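Local coordinates for protein polymerase X (Deinococcus radiodurans, PDB 2W9M) that probably synthesises DNA from deoxyribonucleoside triphosphates as a family X repair polymerase and also carries a PHP domain that binds a cluster of three zinc ions, at residues S112-G117 with D516-G521; G252-G257 with E307-W312; L296-R299 with Y303-P306. One frame throughout, in Å; residues are numbered along the deposited sequence.

Contact 1 (S112-G117 with D516-G521); sequences SLWLAG and DAHVPG. With ZN (zinc ion), chain D; ZN (zinc ion), chain C.
His518 CB sits against the indole of Trp114, 3.6 Å from CZ2, and from there the side chain runs to a metal. CG is 4.2 Å from Trp114 CZ2. Because CG lies anti to the carbonyl carbon and beside the backbone N (chi1 -76°), ND1 comes near Asp516 O, with which it makes a weak hydrogen bond. CD2 and CE1 flank a zinc ion at 3.0 and 3.1 Å, and NE2 between them binds it at 2.1 Å; Asp339 and His364 with one more ligand atom complete the site, and the ring stacks on His334. The indole is tied to the same site by its nitrogen: Trp114 NE1 donates to Asp339 O, the backbone of another ligand. One residue further on, Val519 reaches the helix end, CG2 lying 3.5 Å from Trp114 O and CG1 3.3 Å from Gly117 O. Gly117 has positive phi and closes helix 107-115 in a Schellman motif. Asp516 OD1 holds a second zinc ion at 2.4 Å. A helix-hairpin-helix element thus leans, through Trp114 and the glycine that ends its helix, on the metal-binding loop after strand 511-514, part of the trinuclear zinc site characteristic of PHP domains.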
ATOM      1  N   SER A 112       6.627  19.784   4.164  1.00 31.47           N
ATOM      2  CA  SER A 112       6.200  20.507   2.971  1.00 35.10           C
ATOM      3  C   SER A 112       6.019  19.562   1.784  1.00 38.25           C
ATOM      4  O   SER A 112       5.203  19.818   0.894  1.00 43.92           O
ATOM      5  CB  SER A 112       7.165  21.648   2.633  1.00 35.85           C
ATOM      6  OG  SER A 112       8.262  21.183   1.869  1.00 54.53           O
ATOM      7  N   LEU A 113       6.777  18.468   1.771  1.00 27.40           N
ATOM      8  CA  LEU A 113       6.579  17.435   0.760  1.00 32.39           C
ATOM      9  C   LEU A 113       5.200  16.809   0.954  1.00 34.45           C
ATOM     10  O   LEU A 113       4.441  16.632  -0.002  1.00 30.80           O
ATOM     11  CB  LEU A 113       7.668  16.357   0.843  1.00 26.62           C
ATOM     12  CG  LEU A 113       9.100  16.741   0.461  1.00 28.27           C
ATOM     13  CD1 LEU A 113      10.024  15.542   0.598  1.00 28.58           C
ATOM     14  CD2 LEU A 113       9.160  17.292  -0.947  1.00 24.40           C
ATOM     15  N   TRP A 114       4.877  16.491   2.206  1.00 25.31           N
ATOM     16  CA  TRP A 114       3.587  15.900   2.541  1.00 29.00           C
ATOM     17  C   TRP A 114       2.443  16.817   2.111  1.00 32.94           C
ATOM     18  O   TRP A 114       1.495  16.369   1.464  1.00 30.33           O
ATOM     19  CB  TRP A 114       3.504  15.606   4.044  1.00 26.93           C
ATOM     20  CG  TRP A 114       2.586  14.481   4.392  1.00 31.59           C
ATOM     21  CD1 TRP A 114       1.333  14.577   4.923  1.00 34.30           C
ATOM     22  CD2 TRP A 114       2.850  13.076   4.231  1.00 32.36           C
ATOM     23  NE1 TRP A 114       0.800  13.320   5.103  1.00 33.59           N
ATOM     24  CE2 TRP A 114       1.707  12.388   4.688  1.00 31.83           C
ATOM     25  CE3 TRP A 114       3.938  12.345   3.747  1.00 33.95           C
ATOM     26  CZ2 TRP A 114       1.627  10.990   4.673  1.00 33.81           C
ATOM     27  CZ3 TRP A 114       3.854  10.961   3.731  1.00 34.31           C
ATOM     28  CH2 TRP A 114       2.706  10.299   4.192  1.00 42.76           C
ATOM     29  N   LEU A 115       2.535  18.101   2.455  1.00 25.87           N
ATOM     30  CA  LEU A 115       1.480  19.048   2.104  1.00 28.36           C
ATOM     31  C   LEU A 115       1.413  19.272   0.597  1.00 30.25           C
ATOM     32  O   LEU A 115       0.396  19.727   0.074  1.00 42.19           O
ATOM     33  CB  LEU A 115       1.673  20.381   2.829  1.00 32.28           C
ATOM     34  CG  LEU A 115       1.622  20.359   4.360  1.00 41.41           C
ATOM     35  CD1 LEU A 115       1.910  21.746   4.901  1.00 40.00           C
ATOM     36  CD2 LEU A 115       0.284  19.845   4.871  1.00 30.49           C
ATOM     37  N   ALA A 116       2.496  18.943  -0.098  1.00 31.84           N
ATOM     38  CA  ALA A 116       2.548  19.082  -1.551  1.00 28.41           C
ATOM     39  C   ALA A 116       2.065  17.821  -2.273  1.00 34.09           C
ATOM     40  O   ALA A 116       2.040  17.776  -3.503  1.00 40.44           O
ATOM     41  CB  ALA A 116       3.954  19.438  -1.997  1.00 21.87           C
ATOM     42  N   GLY A 117       1.699  16.798  -1.505  1.00 28.71           N
ATOM     43  CA  GLY A 117       1.165  15.571  -2.069  1.00 22.73           C
ATOM     44  C   GLY A 117       2.208  14.516  -2.403  1.00 35.96           C
ATOM     45  O   GLY A 117       1.924  13.563  -3.136  1.00 33.39           O
ATOM     46  N   ASP A 516      -6.410   3.911   1.640  1.00 23.96           N
ATOM     47  CA  ASP A 516      -5.788   4.465   2.837  1.00 19.33           C
ATOM     48  C   ASP A 516      -4.981   5.712   2.482  1.00 18.93           C
ATOM     49  O   ASP A 516      -3.922   5.966   3.059  1.00 24.48           O
ATOM     50  CB  ASP A 516      -4.891   3.421   3.508  1.00 27.12           C
ATOM     51  CG  ASP A 516      -4.644   3.720   4.977  1.00 25.58           C
ATOM     52  OD1 ASP A 516      -5.062   4.799   5.439  1.00 29.02           O
ATOM     53  OD2 ASP A 516      -4.032   2.878   5.670  1.00 33.35           O
ATOM     54  N   ALA A 517      -5.491   6.486   1.527  1.00 21.41           N
ATOM     55  CA  ALA A 517      -4.796   7.675   1.030  1.00 26.94           C
ATOM     56  C   ALA A 517      -4.541   8.734   2.105  1.00 23.91           C
ATOM     57  O   ALA A 517      -5.460   9.167   2.798  1.00 27.14           O
ATOM     58  CB  ALA A 517      -5.570   8.287  -0.136  1.00 18.23           C
ATOM     59  N   HIS A 518      -3.286   9.152   2.233  1.00 22.58           N
ATOM     60  CA  HIS A 518      -2.933  10.246   3.129  1.00 35.34           C
ATOM     61  C   HIS A 518      -2.691  11.532   2.340  1.00 20.60           C
ATOM     62  O   HIS A 518      -2.330  12.565   2.895  1.00 25.99           O
ATOM     63  CB  HIS A 518      -1.702   9.875   3.950  1.00 26.23           C
ATOM     64  CG  HIS A 518      -1.995   8.917   5.060  1.00 23.23           C
ATOM     65  ND1 HIS A 518      -2.256   7.584   4.837  1.00 29.99           N
ATOM     66  CD2 HIS A 518      -2.084   9.102   6.397  1.00 21.63           C
ATOM     67  CE1 HIS A 518      -2.486   6.985   5.992  1.00 28.14           C
ATOM     68  NE2 HIS A 518      -2.391   7.885   6.954  1.00 30.74           N
ATOM     69  N   VAL A 519      -2.925  11.443   1.039  1.00 30.55           N
ATOM     70  CA  VAL A 519      -2.625  12.503   0.095  1.00 25.78           C
ATOM     71  C   VAL A 519      -3.491  12.243  -1.138  1.00 29.17           C
ATOM     72  O   VAL A 519      -3.824  11.098  -1.420  1.00 23.00           O
ATOM     73  CB  VAL A 519      -1.117  12.484  -0.256  1.00 32.26           C
ATOM     74  CG1 VAL A 519      -0.888  12.575  -1.760  1.00 32.03           C
ATOM     75  CG2 VAL A 519      -0.380  13.581   0.498  1.00 23.79           C
ATOM     76  N   PRO A 520      -3.883  13.303  -1.862  1.00 30.95           N
ATOM     77  CA  PRO A 520      -4.799  13.130  -3.000  1.00 33.36           C
ATOM     78  C   PRO A 520      -4.298  12.102  -4.022  1.00 29.40           C
ATOM     79  O   PRO A 520      -5.080  11.305  -4.539  1.00 32.50           O
ATOM     80  CB  PRO A 520      -4.848  14.529  -3.627  1.00 31.19           C
ATOM     81  CG  PRO A 520      -4.459  15.450  -2.536  1.00 24.24           C
ATOM     82  CD  PRO A 520      -3.481  14.708  -1.682  1.00 22.72           C
ATOM     83  N   GLY A 521      -3.002  12.118  -4.307  1.00 28.49           N
ATOM     84  CA  GLY A 521      -2.430  11.176  -5.248  1.00 26.03           C
ATOM     85  C   GLY A 521      -2.508   9.753  -4.737  1.00 35.78           C
ATOM     86  O   GLY A 521      -2.378   8.801  -5.504  1.00 40.26           O
TER
HETATM   87 ZN    ZN D1566      -5.610   4.426   7.748  1.00 24.88          ZN
HETATM   88 ZN    ZN C1565      -2.337   7.630   9.032  1.00 34.74          ZN

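Contact 2 (G252-G257 with E307-W312); sequences GEHFAG and EHDDLW
Asp309 OD2 takes the shortest polar bond here, from His254 NE2 at 2.9 Å, with an N-H...O angle of 134°. The same nitrogen also makes a weak, longer but straighter bond to Asp309 OD1, 3.3 Å at 165°, so its one N-H is shared unequally between both oxygens. Imidazole and carboxylate reach toward each other from helix and loop, their planes twisted 25° from each other. OD2 lies at the ring edge, almost in the imidazole plane, and is met on its syn side with the donor a little out of the carboxylate plane. His254 CE1 follows behind, 3.3 Å from Asp309 OD2. The ring gets there because CG stands anti to the backbone N, which carries the imidazole off the first turn of helix 253-264 toward the loop, where it also rests on Pro306.

OD1 has its strong partner elsewhere: Arg299 NH2 forms a salt bridge with it, so the carboxylate joins the histidine to an arginine. Close by, His308 O accepts from both Leu311 N and Trp312 N, which holds the loop in a tight turn just past Asp309. The contact ties a thumb helix to the following loop at the surface, away from the zinc ions. Bonded to a carboxylate through NE2, His254 would probably hold a second proton more readily, although the salt bridge to Arg299 is likely to weaken that effect.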
ATOM      1  N   GLY A 252       6.540 -15.112 -14.857  1.00 42.87           N
ATOM      2  CA  GLY A 252       7.237 -16.175 -15.551  1.00 43.10           C
ATOM      3  C   GLY A 252       7.631 -17.366 -14.690  1.00 44.97           C
ATOM      4  O   GLY A 252       6.853 -18.306 -14.544  1.00 53.56           O
ATOM      5  N   GLU A 253       8.828 -17.311 -14.107  1.00 38.91           N
ATOM      6  CA  GLU A 253       9.512 -18.501 -13.568  1.00 45.33           C
ATOM      7  C   GLU A 253       8.654 -19.742 -13.302  1.00 44.74           C
ATOM      8  O   GLU A 253       8.771 -20.733 -14.022  1.00 47.75           O
ATOM      9  CB  GLU A 253      10.397 -18.159 -12.361  1.00 46.78           C
ATOM     10  CG  GLU A 253      11.799 -17.695 -12.756  1.00 57.38           C
ATOM     11  CD  GLU A 253      12.750 -17.567 -11.573  1.00 82.21           C
ATOM     12  OE1 GLU A 253      12.280 -17.606 -10.417  1.00 78.97           O
ATOM     13  OE2 GLU A 253      13.972 -17.426 -11.801  1.00 68.15           O
ATOM     14  N   HIS A 254       7.801 -19.700 -12.284  1.00 37.34           N
ATOM     15  CA  HIS A 254       6.980 -20.868 -11.978  1.00 36.46           C
ATOM     16  C   HIS A 254       6.111 -21.278 -13.160  1.00 49.31           C
ATOM     17  O   HIS A 254       6.070 -22.452 -13.531  1.00 54.15           O
ATOM     18  CB  HIS A 254       6.095 -20.645 -10.754  1.00 36.33           C
ATOM     19  CG  HIS A 254       5.068 -21.718 -10.564  1.00 45.02           C
ATOM     20  ND1 HIS A 254       5.340 -22.901  -9.906  1.00 48.23           N
ATOM     21  CD2 HIS A 254       3.779 -21.799 -10.965  1.00 44.52           C
ATOM     22  CE1 HIS A 254       4.257 -23.656  -9.900  1.00 41.21           C
ATOM     23  NE2 HIS A 254       3.294 -23.014 -10.536  1.00 47.73           N
ATOM     24  N   PHE A 255       5.409 -20.312 -13.739  1.00 36.92           N
ATOM     25  CA  PHE A 255       4.532 -20.589 -14.869  1.00 40.34           C
ATOM     26  C   PHE A 255       5.318 -21.028 -16.109  1.00 35.20           C
ATOM     27  O   PHE A 255       4.906 -21.944 -16.819  1.00 34.50           O
ATOM     28  CB  PHE A 255       3.660 -19.370 -15.188  1.00 31.44           C
ATOM     29  CG  PHE A 255       2.819 -19.536 -16.422  1.00 32.49           C
ATOM     30  CD1 PHE A 255       1.657 -20.284 -16.386  1.00 24.16           C
ATOM     31  CD2 PHE A 255       3.195 -18.949 -17.621  1.00 34.64           C
ATOM     32  CE1 PHE A 255       0.884 -20.441 -17.517  1.00 25.06           C
ATOM     33  CE2 PHE A 255       2.421 -19.105 -18.755  1.00 34.78           C
ATOM     34  CZ  PHE A 255       1.266 -19.854 -18.701  1.00 30.11           C
ATOM     35  N   ALA A 256       6.440 -20.364 -16.367  1.00 35.78           N
ATOM     36  CA  ALA A 256       7.299 -20.703 -17.495  1.00 34.67           C
ATOM     37  C   ALA A 256       7.649 -22.188 -17.485  1.00 37.61           C
ATOM     38  O   ALA A 256       7.517 -22.872 -18.499  1.00 36.88           O
ATOM     39  CB  ALA A 256       8.567 -19.858 -17.465  1.00 29.94           C
ATOM     40  N   GLY A 257       8.102 -22.681 -16.336  1.00 42.32           N
ATOM     41  CA  GLY A 257       8.419 -24.088 -16.189  1.00 31.97           C
ATOM     42  C   GLY A 257       7.204 -24.952 -16.464  1.00 36.37           C
ATOM     43  O   GLY A 257       7.301 -25.996 -17.104  1.00 48.73           O
ATOM     44  N   GLU A 307      -0.149 -20.837  -6.298  1.00 46.73           N
ATOM     45  CA  GLU A 307      -1.367 -21.067  -5.518  1.00 31.74           C
ATOM     46  C   GLU A 307      -2.595 -21.267  -6.404  1.00 33.96           C
ATOM     47  O   GLU A 307      -3.648 -21.704  -5.931  1.00 37.36           O
ATOM     48  CB  GLU A 307      -1.614 -19.908  -4.537  1.00 31.64           C
ATOM     49  CG  GLU A 307      -0.521 -19.704  -3.484  1.00 37.38           C
ATOM     50  CD  GLU A 307       0.752 -19.091  -4.054  1.00 53.09           C
ATOM     51  OE1 GLU A 307       0.679 -18.451  -5.126  1.00 55.33           O
ATOM     52  OE2 GLU A 307       1.826 -19.248  -3.431  1.00 62.41           O
ATOM     53  N   HIS A 308      -2.456 -20.941  -7.685  1.00 30.98           N
ATOM     54  CA  HIS A 308      -3.557 -21.045  -8.641  1.00 34.86           C
ATOM     55  C   HIS A 308      -3.577 -22.377  -9.402  1.00 39.56           C
ATOM     56  O   HIS A 308      -4.575 -22.716 -10.037  1.00 44.69           O
ATOM     57  CB  HIS A 308      -3.483 -19.910  -9.666  1.00 31.39           C
ATOM     58  CG  HIS A 308      -3.789 -18.556  -9.109  1.00 40.88           C
ATOM     59  ND1 HIS A 308      -2.817 -17.599  -8.900  1.00 40.31           N
ATOM     60  CD2 HIS A 308      -4.961 -17.988  -8.741  1.00 33.81           C
ATOM     61  CE1 HIS A 308      -3.379 -16.504  -8.419  1.00 34.36           C
ATOM     62  NE2 HIS A 308      -4.678 -16.714  -8.314  1.00 35.89           N
ATOM     63  N   ASP A 309      -2.475 -23.119  -9.348  1.00 33.74           N
ATOM     64  CA  ASP A 309      -2.302 -24.310 -10.185  1.00 41.01           C
ATOM     65  C   ASP A 309      -3.513 -25.244 -10.242  1.00 40.95           C
ATOM     66  O   ASP A 309      -3.856 -25.755 -11.307  1.00 37.37           O
ATOM     67  CB  ASP A 309      -1.059 -25.094  -9.759  1.00 30.41           C
ATOM     68  CG  ASP A 309       0.218 -24.532 -10.351  1.00 45.20           C
ATOM     69  OD1 ASP A 309       0.134 -23.579 -11.157  1.00 45.12           O
ATOM     70  OD2 ASP A 309       1.306 -25.050 -10.013  1.00 52.07           O
ATOM     71  N   ASP A 310      -4.160 -25.466  -9.104  1.00 39.91           N
ATOM     72  CA  ASP A 310      -5.275 -26.408  -9.047  1.00 47.79           C
ATOM     73  C   ASP A 310      -6.640 -25.720  -8.945  1.00 53.44           C
ATOM     74  O   ASP A 310      -7.679 -26.379  -9.004  1.00 60.15           O
ATOM     75  CB  ASP A 310      -5.088 -27.381  -7.878  1.00 51.78           C
ATOM     76  CG  ASP A 310      -3.753 -28.109  -7.930  1.00 74.77           C
ATOM     77  OD1 ASP A 310      -3.190 -28.255  -9.040  1.00 69.15           O
ATOM     78  OD2 ASP A 310      -3.266 -28.538  -6.860  1.00 76.61           O
ATOM     79  N   LEU A 311      -6.633 -24.396  -8.807  1.00 49.71           N
ATOM     80  CA  LEU A 311      -7.860 -23.632  -8.576  1.00 36.88           C
ATOM     81  C   LEU A 311      -8.351 -22.834  -9.783  1.00 37.85           C
ATOM     82  O   LEU A 311      -9.552 -22.635  -9.948  1.00 37.64           O
ATOM     83  CB  LEU A 311      -7.653 -22.648  -7.422  1.00 45.01           C
ATOM     84  CG  LEU A 311      -7.289 -23.220  -6.055  1.00 60.44           C
ATOM     85  CD1 LEU A 311      -6.790 -22.115  -5.139  1.00 48.49           C
ATOM     86  CD2 LEU A 311      -8.481 -23.946  -5.442  1.00 65.27           C
ATOM     87  N   TRP A 312      -7.424 -22.371 -10.617  1.00 42.50           N
ATOM     88  CA  TRP A 312      -7.701 -21.257 -11.528  1.00 34.35           C
ATOM     89  C   TRP A 312      -8.874 -21.392 -12.511  1.00 31.68           C
ATOM     90  O   TRP A 312      -9.369 -20.376 -13.004  1.00 40.01           O
ATOM     91  CB  TRP A 312      -6.423 -20.799 -12.248  1.00 37.70           C
ATOM     92  CG  TRP A 312      -6.052 -21.609 -13.445  1.00 32.60           C
ATOM     93  CD1 TRP A 312      -5.180 -22.656 -13.489  1.00 38.99           C
ATOM     94  CD2 TRP A 312      -6.527 -21.424 -14.782  1.00 35.61           C
ATOM     95  NE1 TRP A 312      -5.087 -23.142 -14.769  1.00 42.40           N
ATOM     96  CE2 TRP A 312      -5.907 -22.403 -15.584  1.00 44.11           C
ATOM     97  CE3 TRP A 312      -7.424 -20.532 -15.379  1.00 35.10           C
ATOM     98  CZ2 TRP A 312      -6.151 -22.516 -16.951  1.00 38.94           C
ATOM     99  CZ3 TRP A 312      -7.664 -20.641 -16.735  1.00 41.13           C
ATOM    100  CH2 TRP A 312      -7.031 -21.628 -17.507  1.00 53.47           C
TER

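Contact 3 (L296-R299 with Y303-P306); sequences LPFR and YREP
Arg299 and Arg304 each grip the backbone of the other's segment, pinning a bend in the polymerase beta-type thumb region, in the loop between helix 287-293 and strand 329-333. The hydrogen bonds are reciprocal. Arg304 meets Arg299 O side-on, NE at 2.8 Å and NH2 at 3.0 Å, the oxygen close to the guanidinium plane and the two nitrogens on opposite faces of the carbonyl plane. In the other direction Arg299 meets Tyr303 O the same way, NE at 2.9 Å and NH2 at 3.1 Å. Here the two donors differ: NH2 lies in the carbonyl plane, whereas NE sits above it, 43° out. Two N-H groups thus satisfy each carbonyl, and each guanidinium is held flat at its edge.

Acidic partners lie outside the pair. Arg299 NH2 continues to Asp309, while Arg304 NH1 bridges to Glu287 and bonds Ser251 OG, which probably eases the closeness of like charges, Arg189 NH1 among them. Without the guanidinium, as with an alanine here in place of Arg299, Tyr303 O would probably lose both side-chain donors and Asp309 its salt-bridge partner.

The aliphatic parts pack too. Both arginines are stretched out from CG to NE and run antiparallel alongside each other, Arg299 CG 4.2 Å from Arg304 CG, with their guanidinium planes 80° apart. For Arg299, CG lies anti to the backbone N (chi1 -179°), which starts the chain toward Tyr303. Phe255 of helix 253-264 touches both side chains. Tyr303 sends its own ring elsewhere, its OH bonding Pro316 O. An aromatic contact is separate from these: at the edge of the Arg304 guanidinium, near its plane, the ring of Phe298 arrives obliquely and brings CZ to 4.0 Å from NH2.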
ATOM      1  N   LEU A 296      -4.550 -26.075 -25.184  1.00 59.75           N
ATOM      2  CA  LEU A 296      -4.709 -25.720 -23.781  1.00 48.19           C
ATOM      3  C   LEU A 296      -5.677 -24.555 -23.627  1.00 44.00           C
ATOM      4  O   LEU A 296      -5.773 -23.699 -24.509  1.00 45.34           O
ATOM      5  CB  LEU A 296      -3.356 -25.342 -23.174  1.00 45.86           C
ATOM      6  CG  LEU A 296      -2.600 -26.414 -22.387  1.00 53.85           C
ATOM      7  CD1 LEU A 296      -3.010 -27.813 -22.812  1.00 54.69           C
ATOM      8  CD2 LEU A 296      -1.092 -26.214 -22.513  1.00 51.15           C
ATOM      9  N   PRO A 297      -6.413 -24.530 -22.508  1.00 49.46           N
ATOM     10  CA  PRO A 297      -7.276 -23.393 -22.164  1.00 44.35           C
ATOM     11  C   PRO A 297      -6.428 -22.180 -21.803  1.00 45.02           C
ATOM     12  O   PRO A 297      -5.430 -22.324 -21.098  1.00 50.79           O
ATOM     13  CB  PRO A 297      -8.019 -23.891 -20.923  1.00 34.04           C
ATOM     14  CG  PRO A 297      -7.110 -24.956 -20.355  1.00 49.48           C
ATOM     15  CD  PRO A 297      -6.598 -25.651 -21.572  1.00 39.07           C
ATOM     16  N   PHE A 298      -6.813 -21.001 -22.283  1.00 47.11           N
ATOM     17  CA  PHE A 298      -6.057 -19.792 -21.986  1.00 40.84           C
ATOM     18  C   PHE A 298      -6.063 -19.526 -20.491  1.00 43.16           C
ATOM     19  O   PHE A 298      -7.118 -19.544 -19.857  1.00 46.65           O
ATOM     20  CB  PHE A 298      -6.629 -18.586 -22.732  1.00 41.47           C
ATOM     21  CG  PHE A 298      -5.782 -17.351 -22.620  1.00 40.27           C
ATOM     22  CD1 PHE A 298      -4.832 -17.056 -23.583  1.00 46.15           C
ATOM     23  CD2 PHE A 298      -5.931 -16.487 -21.552  1.00 54.24           C
ATOM     24  CE1 PHE A 298      -4.045 -15.920 -23.485  1.00 51.13           C
ATOM     25  CE2 PHE A 298      -5.150 -15.346 -21.448  1.00 50.32           C
ATOM     26  CZ  PHE A 298      -4.205 -15.065 -22.415  1.00 41.51           C
ATOM     27  N   ARG A 299      -4.878 -19.289 -19.936  1.00 41.36           N
ATOM     28  CA  ARG A 299      -4.725 -19.031 -18.506  1.00 39.79           C
ATOM     29  C   ARG A 299      -4.291 -17.585 -18.278  1.00 40.84           C
ATOM     30  O   ARG A 299      -3.141 -17.225 -18.545  1.00 35.06           O
ATOM     31  CB  ARG A 299      -3.712 -20.003 -17.897  1.00 31.15           C
ATOM     32  CG  ARG A 299      -3.488 -19.855 -16.401  1.00 32.86           C
ATOM     33  CD  ARG A 299      -2.641 -21.010 -15.871  1.00 33.27           C
ATOM     34  NE  ARG A 299      -2.340 -20.883 -14.447  1.00 37.04           N
ATOM     35  CZ  ARG A 299      -1.615 -21.760 -13.754  1.00 41.36           C
ATOM     36  NH1 ARG A 299      -1.116 -22.831 -14.354  1.00 45.28           N
ATOM     37  NH2 ARG A 299      -1.387 -21.568 -12.462  1.00 41.23           N
ATOM     38  N   TYR A 303      -3.815 -15.395 -12.986  1.00 42.24           N
ATOM     39  CA  TYR A 303      -3.909 -16.716 -12.362  1.00 36.18           C
ATOM     40  C   TYR A 303      -2.669 -17.590 -12.551  1.00 34.46           C
ATOM     41  O   TYR A 303      -2.757 -18.815 -12.461  1.00 44.91           O
ATOM     42  CB  TYR A 303      -5.132 -17.467 -12.891  1.00 29.53           C
ATOM     43  CG  TYR A 303      -6.451 -16.769 -12.650  1.00 36.72           C
ATOM     44  CD1 TYR A 303      -7.493 -16.878 -13.564  1.00 37.49           C
ATOM     45  CD2 TYR A 303      -6.654 -15.999 -11.514  1.00 39.58           C
ATOM     46  CE1 TYR A 303      -8.703 -16.245 -13.344  1.00 35.76           C
ATOM     47  CE2 TYR A 303      -7.862 -15.358 -11.286  1.00 30.21           C
ATOM     48  CZ  TYR A 303      -8.879 -15.483 -12.203  1.00 36.00           C
ATOM     49  OH  TYR A 303     -10.074 -14.845 -11.974  1.00 35.42           O
ATOM     50  N   ARG A 304      -1.518 -16.973 -12.799  1.00 31.97           N
ATOM     51  CA  ARG A 304      -0.304 -17.734 -13.091  1.00 29.96           C
ATOM     52  C   ARG A 304       0.651 -17.858 -11.909  1.00 32.15           C
ATOM     53  O   ARG A 304       1.859 -17.985 -12.096  1.00 34.08           O
ATOM     54  CB  ARG A 304       0.423 -17.146 -14.301  1.00 29.57           C
ATOM     55  CG  ARG A 304      -0.408 -17.165 -15.568  1.00 34.50           C
ATOM     56  CD  ARG A 304       0.337 -16.560 -16.745  1.00 26.48           C
ATOM     57  NE  ARG A 304      -0.547 -16.395 -17.895  1.00 28.06           N
ATOM     58  CZ  ARG A 304      -0.179 -15.865 -19.057  1.00 41.13           C
ATOM     59  NH1 ARG A 304       1.068 -15.448 -19.237  1.00 25.34           N
ATOM     60  NH2 ARG A 304      -1.064 -15.754 -20.041  1.00 36.44           N
ATOM     61  N   GLU A 305       0.107 -17.827 -10.697  1.00 34.37           N
ATOM     62  CA  GLU A 305       0.896 -18.071  -9.494  1.00 35.96           C
ATOM     63  C   GLU A 305       0.780 -19.538  -9.102  1.00 35.59           C
ATOM     64  O   GLU A 305      -0.169 -20.213  -9.500  1.00 43.73           O
ATOM     65  CB  GLU A 305       0.395 -17.204  -8.336  1.00 40.68           C
ATOM     66  CG  GLU A 305       0.205 -15.742  -8.674  1.00 34.46           C
ATOM     67  CD  GLU A 305       1.511 -15.020  -8.927  1.00 44.93           C
ATOM     68  OE1 GLU A 305       2.551 -15.432  -8.368  1.00 47.07           O
ATOM     69  OE2 GLU A 305       1.497 -14.029  -9.685  1.00 53.68           O
ATOM     70  N   PRO A 306       1.737 -20.039  -8.311  1.00 40.16           N
ATOM     71  CA  PRO A 306       1.652 -21.428  -7.844  1.00 34.34           C
ATOM     72  C   PRO A 306       0.321 -21.740  -7.154  1.00 37.90           C
ATOM     73  O   PRO A 306      -0.267 -22.788  -7.409  1.00 43.95           O
ATOM     74  CB  PRO A 306       2.809 -21.531  -6.848  1.00 33.41           C
ATOM     75  CG  PRO A 306       3.787 -20.494  -7.301  1.00 33.06           C
ATOM     76  CD  PRO A 306       2.970 -19.369  -7.858  1.00 32.83           C
TER

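Contacts 2 and 3 form one neighbourhood, their centres 6 Å apart, whereas contact 1 lies about 38 Å from either, centre to centre, on the opposite side of the chain's middle. Asp309 OD1 and Arg299 NH2, 2.8 Å apart, join contact 2 to contact 3 by a salt bridge, and Trp312 packs along Arg299. In sequence, 252-257 comes first, then the two segments of contact 3, then 307-312; contact 1 spans all of them, from 112-117 to 516-521. Contact 2 therefore ties the thumb's helix 253-264 to the loop that contact 3 folds on itself, while contact 1 sets a helix-hairpin-helix element against the zinc-binding domain across the centre.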